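Local atomic coordinates of putative cell surface protein (Streptococcus pyogenes, PDB entry 4OFQ), a protein that probably acts as a cell-surface adhesin of the antigen I/II family, its C-terminal region built from beta-sandwich domains, one of which binds a calcium ion. Residues A137-A141 with Y142-G146. Residues are numbered along the deposited sequence; the frame is centred on the assembly and turned at random.
Sequences AFYKA and YVQKG
Helix 135-143 widens into a pi-type turn at 139-141 near its C-terminal end, and Phe138 and Tyr139 pack against Tyr142, Val143 and Gln144. Gln144 N donates to Tyr139 O at 2.8 Å, the i to i+5 bond of this turn, nearly straight and in the carbonyl plane. Phe138 O takes Tyr142 N at 3.0 Å and, weakly, Val143 N. CG of Tyr139 stands anti to its own N (chi1 172°), which swings the ring outward and forward, obliquely to the helix axis, its outer end over Gln144. Gln144 CB makes a CH-pi contact over one face of the Tyr139 ring, 3.9 Å from its centroid. Val143 CG1 meets Tyr139 CD1 at 3.6 Å. Tyr142 CD2 lies over one face of the Phe138 ring, toward its rim; the two rings meet obliquely, planes 54° apart. Ala141 CB makes a CH-pi contact over one face of the Tyr142 ring, offset toward its rim. The polar ends bond elsewhere: Tyr139 OH to Ala55 N, Tyr142 OH to Asp91 and Gln144 NE2 to Met53 O. Phe64 packs against Phe138, Tyr139 and Val143. Waters join Lys140 O to Gln144 OE1 and Ala141 O to Lys145 NZ. Gly146, at positive phi, closes the helix in a Schellman motif.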
ATOM      1  N   ALA A 137     -34.563 -16.683   7.861  1.00 18.70           N
ATOM      2  CA  ALA A 137     -33.789 -17.016   9.058  1.00 23.99           C
ATOM      3  C   ALA A 137     -32.834 -15.889   9.446  1.00 22.03           C
ATOM      4  O   ALA A 137     -32.671 -15.569  10.631  1.00 20.30           O
ATOM      5  CB  ALA A 137     -33.012 -18.324   8.860  1.00 18.99           C
ATOM      6  N   PHE A 138     -32.195 -15.304   8.437  1.00 17.03           N
ATOM      7  CA  PHE A 138     -31.218 -14.249   8.639  1.00 16.30           C
ATOM      8  C   PHE A 138     -31.912 -12.987   9.159  1.00 17.17           C
ATOM      9  O   PHE A 138     -31.371 -12.266  10.005  1.00 16.56           O
ATOM     10  CB  PHE A 138     -30.488 -13.980   7.319  1.00 15.45           C
ATOM     11  CG  PHE A 138     -29.240 -13.155   7.458  1.00 16.59           C
ATOM     12  CD1 PHE A 138     -28.030 -13.740   7.814  1.00 19.24           C
ATOM     13  CD2 PHE A 138     -29.273 -11.790   7.212  1.00 23.98           C
ATOM     14  CE1 PHE A 138     -26.874 -12.968   7.930  1.00 13.63           C
ATOM     15  CE2 PHE A 138     -28.129 -11.018   7.326  1.00 22.35           C
ATOM     16  CZ  PHE A 138     -26.937 -11.603   7.686  1.00 15.03           C
ATOM     17  N   TYR A 139     -33.119 -12.745   8.657  1.00 18.35           N
ATOM     18  CA  TYR A 139     -33.915 -11.615   9.094  1.00 17.74           C
ATOM     19  C   TYR A 139     -34.263 -11.742  10.578  1.00 18.51           C
ATOM     20  O   TYR A 139     -34.111 -10.799  11.359  1.00 20.52           O
ATOM     21  CB  TYR A 139     -35.199 -11.516   8.270  1.00 18.36           C
ATOM     22  CG  TYR A 139     -36.134 -10.475   8.814  1.00 19.17           C
ATOM     23  CD1 TYR A 139     -35.814  -9.123   8.731  1.00 19.00           C
ATOM     24  CD2 TYR A 139     -37.331 -10.836   9.437  1.00 22.00           C
ATOM     25  CE1 TYR A 139     -36.655  -8.154   9.244  1.00 19.89           C
ATOM     26  CE2 TYR A 139     -38.185  -9.871   9.953  1.00 21.10           C
ATOM     27  CZ  TYR A 139     -37.836  -8.531   9.859  1.00 20.93           C
ATOM     28  OH  TYR A 139     -38.664  -7.562  10.369  1.00 21.92           O
ATOM     29  N   LYS A 140     -34.723 -12.924  10.967  1.00 19.09           N
ATOM     30  CA  LYS A 140     -35.135 -13.158  12.341  1.00 20.02           C
ATOM     31  C   LYS A 140     -33.947 -13.099  13.310  1.00 23.44           C
ATOM     32  O   LYS A 140     -34.041 -12.521  14.396  1.00 20.90           O
ATOM     33  CB  LYS A 140     -35.858 -14.506  12.425  1.00 21.36           C
ATOM     34  CG  LYS A 140     -36.425 -14.864  13.783  1.00 26.67           C
ATOM     35  CD  LYS A 140     -37.179 -16.185  13.692  1.00 33.06           C
ATOM     36  CE  LYS A 140     -37.958 -16.482  14.962  1.00 38.05           C
ATOM     37  NZ  LYS A 140     -38.595 -17.828  14.884  1.00 45.62           N
ATOM     38  N   ALA A 141     -32.820 -13.674  12.902  1.00 22.97           N
ATOM     39  CA  ALA A 141     -31.659 -13.774  13.778  1.00 21.19           C
ATOM     40  C   ALA A 141     -30.887 -12.467  13.939  1.00 21.01           C
ATOM     41  O   ALA A 141     -30.415 -12.160  15.040  1.00 18.99           O
ATOM     42  CB  ALA A 141     -30.719 -14.884  13.294  1.00 18.31           C
ATOM     43  N   TYR A 142     -30.734 -11.711  12.853  1.00 17.87           N
ATOM     44  CA  TYR A 142     -29.855 -10.539  12.879  1.00 19.38           C
ATOM     45  C   TYR A 142     -30.542  -9.225  12.534  1.00 17.10           C
ATOM     46  O   TYR A 142     -30.467  -8.281  13.301  1.00 19.81           O
ATOM     47  CB  TYR A 142     -28.618 -10.768  11.996  1.00 17.83           C
ATOM     48  CG  TYR A 142     -27.922 -12.050  12.380  1.00 16.76           C
ATOM     49  CD1 TYR A 142     -27.231 -12.150  13.580  1.00 16.24           C
ATOM     50  CD2 TYR A 142     -28.013 -13.173  11.579  1.00 19.55           C
ATOM     51  CE1 TYR A 142     -26.621 -13.328  13.954  1.00 19.81           C
ATOM     52  CE2 TYR A 142     -27.421 -14.357  11.950  1.00 19.68           C
ATOM     53  CZ  TYR A 142     -26.727 -14.432  13.135  1.00 20.08           C
ATOM     54  OH  TYR A 142     -26.132 -15.618  13.496  1.00 18.63           O
ATOM     55  N   VAL A 143     -31.216  -9.175  11.390  1.00 16.93           N
ATOM     56  CA  VAL A 143     -31.803  -7.930  10.897  1.00 17.17           C
ATOM     57  C   VAL A 143     -32.861  -7.349  11.839  1.00 18.31           C
ATOM     58  O   VAL A 143     -32.807  -6.169  12.211  1.00 21.00           O
ATOM     59  CB  VAL A 143     -32.439  -8.134   9.519  1.00 17.93           C
ATOM     60  CG1 VAL A 143     -33.068  -6.833   9.031  1.00 20.06           C
ATOM     61  CG2 VAL A 143     -31.397  -8.667   8.522  1.00 18.69           C
ATOM     62  N   GLN A 144     -33.819  -8.188  12.215  1.00 22.32           N
ATOM     63  CA  GLN A 144     -34.924  -7.774  13.079  1.00 20.22           C
ATOM     64  C   GLN A 144     -34.455  -7.469  14.505  1.00 21.98           C
ATOM     65  O   GLN A 144     -35.145  -6.775  15.264  1.00 21.75           O
ATOM     66  CB  GLN A 144     -36.010  -8.857  13.092  1.00 20.87           C
ATOM     67  CG  GLN A 144     -37.321  -8.443  13.731  1.00 22.20           C
ATOM     68  CD  GLN A 144     -38.394  -9.508  13.585  1.00 29.46           C
ATOM     69  OE1 GLN A 144     -38.142 -10.690  13.809  1.00 27.92           O
ATOM     70  NE2 GLN A 144     -39.598  -9.092  13.201  1.00 23.64           N
ATOM     71  N   LYS A 145     -33.288  -7.994  14.866  1.00 20.11           N
ATOM     72  CA  LYS A 145     -32.695  -7.698  16.168  1.00 23.70           C
ATOM     73  C   LYS A 145     -31.754  -6.492  16.122  1.00 20.48           C
ATOM     74  O   LYS A 145     -31.175  -6.105  17.138  1.00 22.46           O
ATOM     75  CB  LYS A 145     -31.964  -8.928  16.709  1.00 21.44           C
ATOM     76  CG  LYS A 145     -32.888 -10.128  16.933  1.00 23.50           C
ATOM     77  CD  LYS A 145     -32.142 -11.287  17.581  1.00 32.66           C
ATOM     78  CE  LYS A 145     -33.069 -12.459  17.837  1.00 35.60           C
ATOM     79  NZ  LYS A 145     -32.333 -13.625  18.404  1.00 37.20           N
ATOM     80  N   GLY A 146     -31.599  -5.905  14.939  1.00 19.42           N
ATOM     81  CA  GLY A 146     -30.749  -4.737  14.777  1.00 20.41           C
ATOM     82  C   GLY A 146     -29.276  -5.041  15.013  1.00 19.83           C
ATOM     83  O   GLY A 146     -28.520  -4.190  15.475  1.00 20.84           O
TER
HETATM   84  O   HOH W   1     -36.261 -11.657  15.590  1.00 21.75           O
HETATM   85  O   HOH W   2     -29.948 -14.069  17.098  1.00 24.11           O